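Local coordinates for aminoglycoside phosphotransferase (PDB 4PDY), which probably transfers a phosphate group to a small-molecule acceptor, as its kinase-like phosphotransferase family does, although its own substrate is not established, at residues A[36-39]-A[44-47]; A[162-167]-A[308-313]; A[197-202]-A[299-304]; A[250-255]-A[289-294]. All blocks are in the same frame, centred on the assembly; numbering follows the deposited sequence. Where two conformers were deposited one is given.

Contact 1: A[36-39]-A[44-47]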
loop_
_atom_site.group_PDB
_atom_site.type_symbol
_atom_site.label_atom_id
_atom_site.label_comp_id
_atom_site.label_asym_id
_atom_site.label_seq_id
_atom_site.Cartn_x
_atom_site.Cartn_y
_atom_site.Cartn_z
ATOM N N GLN A 36 -9.887 -19.440 -24.587
ATOM C CA GLN A 36 -11.251 -19.889 -24.884
ATOM C C GLN A 36 -12.316 -19.049 -24.156
ATOM O O GLN A 36 -13.413 -18.866 -24.680
ATOM C CB GLN A 36 -11.428 -21.371 -24.442
ATOM C CG GLN A 36 -10.373 -22.344 -24.929
ATOM C CD GLN A 36 -10.387 -22.486 -26.431
ATOM O OE1 GLN A 36 -11.418 -22.836 -27.013
ATOM N NE2 GLN A 36 -9.257 -22.211 -27.069
ATOM N N GLN A 37 -12.019 -18.591 -22.937
ATOM C CA GLN A 37 -12.991 -17.898 -22.086
ATOM C C GLN A 37 -12.312 -16.675 -21.427
ATOM O O GLN A 37 -11.159 -16.751 -21.014
ATOM C CB GLN A 37 -13.526 -18.863 -21.000
ATOM C CG GLN A 37 -14.884 -18.500 -20.365
ATOM C CD GLN A 37 -14.836 -17.808 -19.000
ATOM O OE1 GLN A 37 -14.103 -16.845 -18.814
ATOM N NE2 GLN A 37 -15.674 -18.269 -18.051
ATOM N N ARG A 38 -13.065 -15.587 -21.293
ATOM C CA ARG A 38 -12.583 -14.361 -20.623
ATOM C C ARG A 38 -13.688 -13.737 -19.806
ATOM O O ARG A 38 -14.833 -13.672 -20.262
ATOM C CB ARG A 38 -12.105 -13.343 -21.643
ATOM C CG ARG A 38 -11.043 -13.900 -22.556
ATOM C CD ARG A 38 -10.417 -12.814 -23.393
ATOM N NE ARG A 38 -11.235 -12.358 -24.514
ATOM C CZ ARG A 38 -11.614 -11.092 -24.735
ATOM N NH1 ARG A 38 -11.330 -10.116 -23.874
ATOM N NH2 ARG A 38 -12.288 -10.795 -25.845
ATOM N N HIS A 39 -13.361 -13.277 -18.606
ATOM C CA HIS A 39 -14.331 -12.533 -17.820
ATOM C C HIS A 39 -13.602 -11.612 -16.866
ATOM O O HIS A 39 -12.496 -11.903 -16.460
ATOM C CB HIS A 39 -15.279 -13.481 -17.054
ATOM C CG HIS A 39 -14.603 -14.306 -16.005
ATOM N ND1 HIS A 39 -14.007 -15.520 -16.268
ATOM C CD2 HIS A 39 -14.343 -14.041 -14.702
ATOM C CE1 HIS A 39 -13.459 -15.991 -15.164
ATOM N NE2 HIS A 39 -13.658 -15.118 -14.195
ATOM N N ILE A 44 -8.849 -6.947 -12.813
ATOM C CA ILE A 44 -8.209 -7.677 -13.898
ATOM C C ILE A 44 -9.244 -8.464 -14.680
ATOM O O ILE A 44 -10.415 -8.540 -14.299
ATOM C CB ILE A 44 -7.047 -8.575 -13.420
ATOM C CG1 ILE A 44 -7.494 -9.596 -12.368
ATOM C CG2 ILE A 44 -5.897 -7.730 -12.885
ATOM C CD1 ILE A 44 -8.062 -10.848 -12.955
ATOM N N GLU A 45 -8.801 -8.959 -15.814
ATOM C CA GLU A 45 -9.584 -9.884 -16.606
ATOM C C GLU A 45 -8.919 -11.244 -16.560
ATOM O O GLU A 45 -7.719 -11.372 -16.727
ATOM C CB GLU A 45 -9.660 -9.378 -18.046
ATOM C CG GLU A 45 -10.708 -10.073 -18.880
ATOM C CD GLU A 45 -10.868 -9.442 -20.252
ATOM O OE1 GLU A 45 -11.530 -8.384 -20.356
ATOM O OE2 GLU A 45 -10.341 -10.003 -21.232
ATOM N N VAL A 46 -9.721 -12.276 -16.321
ATOM C CA VAL A 46 -9.225 -13.642 -16.281
ATOM C C VAL A 46 -9.364 -14.254 -17.667
ATOM O O VAL A 46 -10.444 -14.206 -18.250
ATOM C CB VAL A 46 -10.010 -14.488 -15.263
ATOM C CG1 VAL A 46 -9.492 -15.934 -15.193
ATOM C CG2 VAL A 46 -9.964 -13.821 -13.910
ATOM N N TRP A 47 -8.279 -14.792 -18.190
ATOM C CA TRP A 47 -8.250 -15.505 -19.461
ATOM C C TRP A 47 -7.980 -16.989 -19.195
ATOM O O TRP A 47 -7.063 -17.313 -18.454
ATOM C CB TRP A 47 -7.112 -14.990 -20.332
ATOM C CG TRP A 47 -7.230 -13.597 -20.805
ATOM C CD1 TRP A 47 -8.259 -12.719 -20.593
ATOM C CD2 TRP A 47 -6.260 -12.895 -21.594
ATOM N NE1 TRP A 47 -7.993 -11.513 -21.220
ATOM C CE2 TRP A 47 -6.776 -11.611 -21.848
ATOM C CE3 TRP A 47 -5.031 -13.248 -22.146
ATOM C CZ2 TRP A 47 -6.073 -10.668 -22.591
ATOM C CZ3 TRP A 47 -4.336 -12.310 -22.882
ATOM C CH2 TRP A 47 -4.873 -11.045 -23.111
HETATM O O HOH W 1 -11.727 -16.844 -17.920
#

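Contact 2: A[162-167]-A[308-313]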
loop_
_atom_site.group_PDB
_atom_site.type_symbol
_atom_site.label_atom_id
_atom_site.label_comp_id
_atom_site.label_asym_id
_atom_site.label_seq_id
_atom_site.Cartn_x
_atom_site.Cartn_y
_atom_site.Cartn_z
ATOM N N TRP A 162 -1.563 18.024 8.253
ATOM C CA TRP A 162 -1.836 18.602 9.559
ATOM C C TRP A 162 -2.519 19.982 9.404
ATOM O O TRP A 162 -3.507 20.292 10.070
ATOM C CB TRP A 162 -0.539 18.744 10.382
ATOM C CG TRP A 162 -0.682 19.709 11.541
ATOM C CD1 TRP A 162 0.080 20.819 11.784
ATOM C CD2 TRP A 162 -1.691 19.687 12.550
ATOM N NE1 TRP A 162 -0.386 21.478 12.898
ATOM C CE2 TRP A 162 -1.482 20.808 13.381
ATOM C CE3 TRP A 162 -2.771 18.832 12.821
ATOM C CZ2 TRP A 162 -2.290 21.081 14.488
ATOM C CZ3 TRP A 162 -3.584 19.107 13.914
ATOM C CH2 TRP A 162 -3.339 20.229 14.735
ATOM N N ARG A 163 -1.966 20.813 8.530
ATOM C CA ARG A 163 -2.535 22.130 8.293
ATOM C C ARG A 163 -3.985 22.031 7.824
ATOM O O ARG A 163 -4.847 22.768 8.271
ATOM C CB ARG A 163 -1.684 22.902 7.286
ATOM C CG ARG A 163 -0.350 23.325 7.882
ATOM C CD ARG A 163 0.605 23.871 6.848
ATOM N NE ARG A 163 1.779 24.450 7.506
ATOM C CZ ARG A 163 2.914 24.770 6.897
ATOM N NH1 ARG A 163 3.071 24.559 5.593
ATOM N NH2 ARG A 163 3.905 25.291 7.606
ATOM N N ASP A 164 -4.252 21.045 6.971
ATOM C CA ASP A 164 -5.613 20.784 6.484
ATOM C C ASP A 164 -6.546 20.357 7.624
ATOM O O ASP A 164 -7.641 20.894 7.799
ATOM C CB ASP A 164 -5.512 19.695 5.422
ATOM C CG ASP A 164 -6.821 19.440 4.680
ATOM O OD1 ASP A 164 -7.652 20.345 4.522
ATOM O OD2 ASP A 164 -7.011 18.282 4.250
ATOM N N LEU A 165 -6.080 19.393 8.419
ATOM C CA LEU A 165 -6.864 18.881 9.529
ATOM C C LEU A 165 -7.265 20.001 10.503
ATOM O O LEU A 165 -8.417 20.083 10.910
ATOM C CB LEU A 165 -6.118 17.760 10.249
ATOM C CG LEU A 165 -6.851 17.039 11.389
ATOM C CD1 LEU A 165 -8.206 16.484 10.941
ATOM C CD2 LEU A 165 -5.962 15.928 11.924
ATOM N N ARG A 166 -6.309 20.857 10.868
ATOM C CA ARG A 166 -6.583 21.977 11.760
ATOM C C ARG A 166 -7.617 22.941 11.167
ATOM O O ARG A 166 -8.532 23.382 11.859
ATOM C CB ARG A 166 -5.283 22.712 12.066
ATOM C CG ARG A 166 -5.312 23.542 13.332
ATOM C CD ARG A 166 -3.938 24.150 13.558
ATOM N NE ARG A 166 -3.379 24.694 12.324
ATOM C CZ ARG A 166 -2.171 25.244 12.233
ATOM N NH1 ARG A 166 -1.398 25.298 13.304
ATOM N NH2 ARG A 166 -1.728 25.719 11.077
ATOM N N GLN A 167 -7.475 23.254 9.882
ATOM C CA GLN A 167 -8.444 24.110 9.206
ATOM C C GLN A 167 -9.829 23.493 9.178
ATOM O O GLN A 167 -10.808 24.186 9.397
ATOM C CB GLN A 167 -7.987 24.469 7.793
ATOM C CG GLN A 167 -6.875 25.504 7.760
ATOM C CD GLN A 167 -7.191 26.752 8.582
ATOM O OE1 GLN A 167 -8.259 27.360 8.428
ATOM N NE2 GLN A 167 -6.258 27.139 9.473
ATOM N N ILE A 308 -10.554 10.967 6.161
ATOM C CA ILE A 308 -12.003 10.959 6.232
ATOM C C ILE A 308 -12.557 12.397 6.276
ATOM O O ILE A 308 -13.476 12.756 5.548
ATOM C CB ILE A 308 -12.483 10.185 7.485
ATOM C CG1 ILE A 308 -11.983 8.743 7.470
ATOM C CG2 ILE A 308 -13.992 10.261 7.636
ATOM C CD1 ILE A 308 -11.952 8.189 8.868
ATOM N N ALA A 309 -11.962 13.248 7.131
ATOM C CA ALA A 309 -12.417 14.643 7.170
ATOM C C ALA A 309 -12.138 15.367 5.837
ATOM O O ALA A 309 -12.955 16.168 5.373
ATOM C CB ALA A 309 -11.765 15.384 8.329
ATOM N N HIS A 310 -10.992 15.088 5.233
ATOM C CA HIS A 310 -10.660 15.683 3.955
ATOM C C HIS A 310 -11.724 15.375 2.917
ATOM O O HIS A 310 -12.210 16.259 2.221
ATOM C CB HIS A 310 -9.283 15.255 3.465
ATOM C CG HIS A 310 -8.873 15.917 2.195
ATOM N ND1 HIS A 310 -8.120 17.068 2.160
ATOM C CD2 HIS A 310 -9.145 15.611 0.903
ATOM C CE1 HIS A 310 -7.941 17.432 0.906
ATOM N NE2 HIS A 310 -8.561 16.573 0.120
ATOM N N ALA A 311 -12.103 14.102 2.834
ATOM C CA ALA A 311 -13.173 13.694 1.914
ATOM C C ALA A 311 -14.467 14.437 2.226
ATOM O O ALA A 311 -15.127 14.979 1.334
ATOM C CB ALA A 311 -13.384 12.192 1.972
ATOM N N ARG A 312 -14.820 14.491 3.503
ATOM C CA ARG A 312 -16.087 15.098 3.900
ATOM C C ARG A 312 -16.199 16.565 3.512
ATOM O O ARG A 312 -17.205 16.995 2.958
ATOM C CB ARG A 312 -16.353 14.973 5.387
ATOM C CG ARG A 312 -17.749 15.405 5.795
ATOM C CD ARG A 312 -18.070 14.966 7.205
ATOM N NE ARG A 312 -19.471 15.083 7.570
ATOM C CZ ARG A 312 -20.377 14.102 7.440
ATOM N NH1 ARG A 312 -20.047 12.937 6.902
ATOM N NH2 ARG A 312 -21.606 14.337 7.853
ATOM N N TYR A 313 -15.160 17.331 3.844
ATOM C CA TYR A 313 -15.240 18.774 3.766
ATOM C C TYR A 313 -14.715 19.342 2.449
ATOM O O TYR A 313 -15.124 20.430 2.051
ATOM C CB TYR A 313 -14.493 19.374 4.944
ATOM C CG TYR A 313 -15.081 19.011 6.300
ATOM C CD1 TYR A 313 -16.381 19.354 6.643
ATOM C CD2 TYR A 313 -14.309 18.379 7.264
ATOM C CE1 TYR A 313 -16.903 19.038 7.897
ATOM C CE2 TYR A 313 -14.818 18.078 8.510
ATOM C CZ TYR A 313 -16.106 18.412 8.838
ATOM O OH TYR A 313 -16.606 18.112 10.073
#

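Contact 3: A[197-202]-A[299-304]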
loop_
_atom_site.group_PDB
_atom_site.type_symbol
_atom_site.label_atom_id
_atom_site.label_comp_id
_atom_site.label_asym_id
_atom_site.label_seq_id
_atom_site.Cartn_x
_atom_site.Cartn_y
_atom_site.Cartn_z
ATOM N N ALA A 197 1.418 16.662 16.138
ATOM C CA ALA A 197 2.623 17.336 16.614
ATOM C C ALA A 197 3.741 16.349 16.922
ATOM O O ALA A 197 4.892 16.592 16.566
ATOM C CB ALA A 197 2.297 18.198 17.824
ATOM N N GLU A 198 3.401 15.214 17.550
ATOM C CA GLU A 198 4.411 14.204 17.882
ATOM C C GLU A 198 4.975 13.584 16.618
ATOM O O GLU A 198 6.170 13.333 16.529
ATOM C CB GLU A 198 3.840 13.124 18.807
ATOM C CG GLU A 198 3.524 13.639 20.208
ATOM C CD GLU A 198 2.892 12.598 21.117
ATOM O OE1 GLU A 198 2.789 11.441 20.704
ATOM O OE2 GLU A 198 2.513 12.930 22.262
ATOM N N SER A 199 4.106 13.360 15.628
ATOM C CA SER A 199 4.559 12.815 14.351
ATOM C C SER A 199 5.526 13.749 13.618
ATOM O O SER A 199 6.612 13.339 13.203
ATOM C CB SER A 199 3.352 12.503 13.457
ATOM O OG SER A 199 3.760 12.205 12.129
ATOM N N LEU A 200 5.132 15.010 13.478
ATOM C CA LEU A 200 5.981 15.971 12.786
ATOM C C LEU A 200 7.304 16.173 13.531
ATOM O O LEU A 200 8.324 16.303 12.889
ATOM C CB LEU A 200 5.255 17.294 12.577
ATOM C CG LEU A 200 4.016 17.231 11.663
ATOM C CD1 LEU A 200 3.317 18.579 11.638
ATOM C CD2 LEU A 200 4.393 16.821 10.257
ATOM N N ALA A 201 7.286 16.126 14.868
ATOM C CA ALA A 201 8.541 16.211 15.643
ATOM C C ALA A 201 9.467 15.034 15.317
ATOM O O ALA A 201 10.683 15.186 15.174
ATOM C CB ALA A 201 8.268 16.282 17.145
ATOM N N LEU A 202 8.885 13.842 15.158
ATOM C CA LEU A 202 9.692 12.679 14.790
ATOM C C LEU A 202 10.283 12.813 13.401
ATOM O O LEU A 202 11.446 12.480 13.184
ATOM C CB LEU A 202 8.894 11.377 14.877
ATOM C CG LEU A 202 8.725 10.810 16.285
ATOM C CD1 LEU A 202 7.666 9.724 16.253
ATOM C CD2 LEU A 202 10.032 10.256 16.821
ATOM N N LEU A 299 3.147 6.157 11.617
ATOM C CA LEU A 299 2.006 5.634 12.364
ATOM C C LEU A 299 1.385 6.577 13.374
ATOM O O LEU A 299 0.176 6.548 13.599
ATOM C CB LEU A 299 2.370 4.392 13.128
ATOM C CG LEU A 299 2.700 3.169 12.336
ATOM C CD1 LEU A 299 3.020 2.030 13.284
ATOM C CD2 LEU A 299 1.516 2.821 11.445
ATOM N N ARG A 300 2.210 7.437 13.977
ATOM C CA ARG A 300 1.700 8.345 14.980
ATOM C C ARG A 300 0.762 9.382 14.371
ATOM O O ARG A 300 -0.151 9.865 15.040
ATOM C CB ARG A 300 2.882 9.052 15.669
ATOM C CG ARG A 300 2.544 10.171 16.651
ATOM C CD ARG A 300 1.668 9.756 17.807
ATOM N NE ARG A 300 2.375 8.915 18.755
ATOM C CZ ARG A 300 1.839 8.421 19.870
ATOM N NH1 ARG A 300 2.596 7.694 20.679
ATOM N NH2 ARG A 300 0.565 8.672 20.188
ATOM N N PHE A 301 0.994 9.748 13.116
ATOM C CA PHE A 301 0.146 10.769 12.490
ATOM C C PHE A 301 -1.297 10.255 12.405
ATOM O O PHE A 301 -1.488 9.091 12.027
ATOM C CB PHE A 301 0.591 11.099 11.078
ATOM C CG PHE A 301 -0.041 12.340 10.563
ATOM C CD1 PHE A 301 0.541 13.592 10.799
ATOM C CD2 PHE A 301 -1.254 12.272 9.892
ATOM C CE1 PHE A 301 -0.070 14.737 10.348
ATOM C CE2 PHE A 301 -1.873 13.422 9.444
ATOM C CZ PHE A 301 -1.284 14.658 9.668
ATOM N N PRO A 302 -2.295 11.090 12.724
ATOM C CA PRO A 302 -3.708 10.680 12.636
ATOM C C PRO A 302 -4.231 10.699 11.186
ATOM O O PRO A 302 -5.044 11.534 10.790
ATOM C CB PRO A 302 -4.418 11.687 13.543
ATOM C CG PRO A 302 -3.614 12.939 13.384
ATOM C CD PRO A 302 -2.175 12.483 13.222
ATOM N N TYR A 303 -3.702 9.774 10.411
ATOM C CA TYR A 303 -3.960 9.699 8.990
ATOM C C TYR A 303 -5.431 9.459 8.662
ATOM O O TYR A 303 -5.979 10.096 7.787
ATOM C CB TYR A 303 -3.136 8.549 8.394
ATOM C CG TYR A 303 -3.439 8.257 6.953
ATOM C CD1 TYR A 303 -2.957 9.066 5.924
ATOM C CD2 TYR A 303 -4.221 7.156 6.621
ATOM C CE1 TYR A 303 -3.254 8.786 4.601
ATOM C CE2 TYR A 303 -4.509 6.863 5.304
ATOM C CZ TYR A 303 -4.025 7.660 4.297
ATOM O OH TYR A 303 -4.371 7.319 3.005
ATOM N N LEU A 304 -6.057 8.538 9.382
ATOM C CA LEU A 304 -7.437 8.210 9.034
ATOM C C LEU A 304 -8.392 9.386 9.297
ATOM O O LEU A 304 -9.188 9.741 8.428
ATOM C CB LEU A 304 -7.881 6.878 9.677
ATOM C CG LEU A 304 -9.295 6.329 9.535
ATOM C CD1 LEU A 304 -9.278 4.804 9.535
ATOM C CD2 LEU A 304 -10.121 6.826 10.706
#

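Contact 4: A[250-255]-A[289-294]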
loop_
_atom_site.group_PDB
_atom_site.type_symbol
_atom_site.label_atom_id
_atom_site.label_comp_id
_atom_site.label_asym_id
_atom_site.label_seq_id
_atom_site.Cartn_x
_atom_site.Cartn_y
_atom_site.Cartn_z
ATOM N N ALA A 250 12.209 3.693 -2.814
ATOM C CA ALA A 250 11.640 4.402 -1.668
ATOM C C ALA A 250 12.089 3.746 -0.391
ATOM O O ALA A 250 12.366 2.546 -0.387
ATOM C CB ALA A 250 10.132 4.435 -1.745
ATOM N N PRO A 251 12.153 4.512 0.720
ATOM C CA PRO A 251 12.604 3.911 1.960
ATOM C C PRO A 251 11.692 2.772 2.390
ATOM O O PRO A 251 10.477 2.893 2.309
ATOM C CB PRO A 251 12.546 5.073 2.951
ATOM C CG PRO A 251 12.749 6.290 2.111
ATOM C CD PRO A 251 11.990 5.971 0.845
ATOM N N ARG A 252 12.309 1.714 2.898
ATOM C CA ARG A 252 11.598 0.532 3.344
ATOM C C ARG A 252 10.507 0.838 4.364
ATOM O O ARG A 252 9.459 0.178 4.392
ATOM C CB ARG A 252 12.591 -0.495 3.876
ATOM C CG ARG A 252 11.989 -1.857 4.106
ATOM C CD ARG A 252 13.018 -2.923 4.380
ATOM N NE ARG A 252 13.564 -2.807 5.739
ATOM C CZ ARG A 252 14.044 -3.821 6.452
ATOM N NH1 ARG A 252 14.058 -5.059 5.949
ATOM N NH2 ARG A 252 14.482 -3.619 7.690
ATOM N N ALA A 253 10.719 1.838 5.203
ATOM C CA ALA A 253 9.744 2.242 6.188
ATOM C C ALA A 253 8.362 2.548 5.603
ATOM O O ALA A 253 7.347 2.438 6.310
ATOM C CB ALA A 253 10.265 3.467 6.955
ATOM N N LEU A 254 8.308 2.990 4.347
ATOM C CA LEU A 254 7.003 3.280 3.746
ATOM C C LEU A 254 6.135 2.027 3.611
ATOM O O LEU A 254 5.003 2.035 4.065
ATOM C CB LEU A 254 7.149 3.956 2.404
ATOM C CG LEU A 254 7.682 5.397 2.419
ATOM C CD1 LEU A 254 7.736 5.952 1.010
ATOM C CD2 LEU A 254 6.841 6.296 3.312
ATOM N N ASP A 255 6.683 0.960 3.044
ATOM C CA ASP A 255 5.923 -0.276 2.942
ATOM C C ASP A 255 5.630 -0.821 4.341
ATOM O O ASP A 255 4.530 -1.311 4.604
ATOM C CB ASP A 255 6.686 -1.317 2.112
ATOM C CG ASP A 255 6.389 -1.262 0.588
ATOM O OD1 ASP A 255 5.482 -0.528 0.109
ATOM O OD2 ASP A 255 7.141 -1.969 -0.139
ATOM N N LYS A 289 17.306 1.207 14.844
ATOM C CA LYS A 289 16.469 2.081 15.644
ATOM C C LYS A 289 15.848 3.214 14.804
ATOM O O LYS A 289 14.670 3.537 14.990
ATOM C CB LYS A 289 17.286 2.675 16.787
ATOM C CG LYS A 289 16.490 3.484 17.794
ATOM C CD LYS A 289 17.354 3.853 19.006
ATOM C CE LYS A 289 16.535 4.655 19.992
ATOM N NZ LYS A 289 17.349 5.089 21.153
ATOM N N SER A 290 16.652 3.824 13.920
ATOM C CA SER A 290 16.170 4.948 13.141
ATOM C C SER A 290 15.039 4.538 12.185
ATOM O O SER A 290 14.200 5.355 11.865
ATOM C CB SER A 290 17.302 5.630 12.357
ATOM O OG SER A 290 18.000 4.747 11.488
ATOM N N GLU A 291 15.063 3.291 11.707
ATOM C CA GLU A 291 13.979 2.791 10.836
ATOM C C GLU A 291 12.710 2.623 11.643
ATOM O O GLU A 291 11.617 2.971 11.175
ATOM C CB GLU A 291 14.372 1.495 10.134
ATOM C CG GLU A 291 13.310 0.947 9.176
ATOM C CD GLU A 291 13.892 -0.105 8.273
ATOM O OE1 GLU A 291 14.453 -1.063 8.809
ATOM O OE2 GLU A 291 13.758 0.007 7.038
ATOM N N TYR A 292 12.826 2.065 12.842
ATOM C CA TYR A 292 11.668 2.004 13.735
ATOM C C TYR A 292 11.096 3.394 13.942
ATOM O O TYR A 292 9.901 3.600 13.980
ATOM C CB TYR A 292 12.021 1.412 15.087
ATOM C CG TYR A 292 12.031 -0.082 15.197
ATOM C CD1 TYR A 292 10.831 -0.790 15.166
ATOM C CD2 TYR A 292 13.209 -0.793 15.350
ATOM C CE1 TYR A 292 10.802 -2.163 15.299
ATOM C CE2 TYR A 292 13.194 -2.172 15.481
ATOM C CZ TYR A 292 11.979 -2.856 15.438
ATOM O OH TYR A 292 11.898 -4.232 15.555
ATOM N N ARG A 293 11.985 4.369 14.164
ATOM C CA ARG A 293 11.505 5.726 14.463
ATOM C C ARG A 293 10.800 6.365 13.269
ATOM O O ARG A 293 9.826 7.086 13.446
ATOM C CB ARG A 293 12.642 6.603 14.983
ATOM C CG ARG A 293 13.303 5.982 16.195
ATOM C CD ARG A 293 13.295 6.847 17.417
ATOM N NE ARG A 293 13.878 8.155 17.175
ATOM C CZ ARG A 293 13.516 9.258 17.817
ATOM N NH1 ARG A 293 14.097 10.404 17.509
ATOM N NH2 ARG A 293 12.581 9.224 18.767
ATOM N N ALA A 294 11.303 6.113 12.061
ATOM C CA ALA A 294 10.612 6.571 10.854
ATOM C C ALA A 294 9.209 5.951 10.740
ATOM O O ALA A 294 8.248 6.629 10.406
ATOM C CB ALA A 294 11.425 6.252 9.618
#

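Contact 1: A[36-39]-A[44-47]
Arg38 reaches across to Glu45 and lays its own carbon chain over Trp47 on the way. NH1 donates to OE2 of Glu45 at 2.8 Å, a salt bridge in which the oxygen lies nearly in the guanidinium plane and is met on its syn side. The same OE2 takes the indole N-H of its strand-mate, Trp47 NE1, also at 2.8 Å, on the anti side; both donors are tilted out of the carboxylate plane, one from each face. Arg38 NH1 is also bonded, more strongly, to the carbonyl of Ile23, whose N-H donates to Glu45 OE1. Arg38 CD rests 3.8 Å from the centroid of the Trp47 five-membered ring, a CH-pi contact over the face, while the bend at chi3 (-77°) turns the guanidinium off the ring toward Glu45, its plane almost perpendicular to the indole. Arg38 and Trp47 form a non-hydrogen-bonded pair of the antiparallel hairpin made by strands 35-41 and 44-49, in the beta-sheet lobe of a kinase-like phosphotransferase. The adjoining pair, His39 and Val46, is hydrogen-bonded: Val46 N gives to His39 O at 2.8 Å, and His39 N returns a bond of 3.1 Å to Val46 O. On that face of the sheet Val46 CB sits over the imidazole of His39, whose rotation is fixed by an almost straight bond from ND1 to Gln37 OE1 in the ring plane. An alanine in place of Glu45 would probably leave the Arg38 charge without its carboxylate mate and the indole N-H without its acceptor. Farther out, a classic beta bulge sets Gln36 and Gln37 both against Thr48.

Contact 2: A[162-167]-A[308-313]
The imidazole of His310 meets Asp164 at its edge: OD2 lies in the ring plane, 2.7 Å from ND1, and the N-H...O angle of 174° makes the bond almost straight. One face of the same ring is stacked with His314, while Phe315 meets it edge-to-face and Trp306 at an intermediate tilt. The carboxylate is turned 74° against the imidazole, and the incoming N-H uses the syn side of OD2, tilted 23° from the carboxylate plane. Both side chains leave their helices with CG anti to the backbone N, and they cross at about a right angle between the two helices. Because the bond is straight and lies in the ring plane, it helps hold the turn of the imidazole about CB-CG. Asp164 serves further donors: OD2 also accepts from Trp306 NE1 and OD1 from His314 NE2, so that one carboxylate gathers three side chains of helix 303-315. Such an anion beside two histidines would be expected to favour their protonated forms. A thiocyanate ion, probably from the crystallisation liquor, comes within about 3 Å (nearest atoms) of the His310 side chain. With both residues partly exposed, this is a surface contact, a histidine-carboxylate hydrogen bond that pins helix 154-173 to helix 303-315 in the helical part of the phosphotransferase fold.

Contact 3: A[197-202]-A[299-304]
The polar ends of Glu198 and Arg300 pair through charge, without a directed bond. OE1 of Glu198 stands 3.2 Å from Arg300 NE, yet it hovers over the centre of the guanidinium face, so that no N-H points at it; the carboxylate and guanidinium planes are 75° apart. The directed bonds of the arginine go to other residues: NH2 forms a salt bridge with Asp195, one turn back on helix 189-203, and a hydrogen bond with Gln336. Bends at chi2 (59°) and chi3 (71°) fold the chain of Arg300 alongside the helix and bring its flat end under Glu198.

Van der Waals contact fills in beside the charges. Arg300 CG lies 3.7 Å from Ser199 N and 3.9 Å from Glu198 CB, so the aliphatic part of the arginine lies against the helix at Ser199 and Glu198. Beside it, Ser199 packs on Phe301, with Ser199 OG 3.5 Å from Phe301 CB and at the edge of the phenyl ring. That hydroxyl is satisfied by the carbonyl of Ala297. Next along the chain, Pro302 centres an inverse gamma turn and occupies the N-cap position of helix 303-315.

A leucine in place of Arg300 would probably leave both Glu198 and Asp195 without their shared positive mate in a largely buried setting. Because the face-on pairing with Glu198 is electrostatic rather than directional, the precise placing of the guanidinium probably depends more on Asp195 and Gln336.

Contact 4: A[250-255]-A[289-294]
Arg252 and Glu291 approach at about a right angle and join side-on, NE and NH2 of the arginine each taking one oxygen of the carboxylate. NH2 to OE1 measures 2.8 Å and NE to OE2 3.1 Å, and both bonds are nearly straight. Both oxygens lie close to the guanidinium plane and are met on their syn sides, though the nitrogens are tilted out of the carboxylate plane; the two flat groups are twisted by 27°. Glu291 stretches out straight from its helix, CG anti to the backbone N, whereas Arg252 turns at chi3 (75°) to present its NE edge.

Beside the salt bridge the helices come close through small residues, Ala253 CB touching Ala294 CB at 4.0 Å. Second-shell bonds steady the charged pair. Tyr211 OH is hydrogen-bonded to Glu291 OE2 and to Ala253 N, while the carbonyls of Phe281 and Arg285 take N-H groups from NH1 and NH2 of Arg252. All four touching residues are buried, and the salt bridge with these outside bonds satisfies the polar atoms named. The result is a bidentate arginine-glutamate salt bridge, joining helix 252-266 to helix 289-300 within the helical lobe.

In the fold
Contact 1 stands apart, its centre 39 to 43 Å from the other three: a partly buried strand pairing in the beta-sheet lobe, near the bound histidine. The rest join helices. Contacts 3 and 4 are buried and share helix 289-300, touching where Leu202 meets Arg293; contact 2 lies at the surface and shares helix 303-315 with contact 3, with Trp162 packed on Phe301. Along the chain, contact 4 nests within the loop of contact 3, itself nested within that of contact 2. Their chemistry differs accordingly: backbone bonds with a salt bridge in contact 1, a histidine-carboxylate bond in 2, an undirected face-on ion pair in 3 and a straight bidentate one in 4.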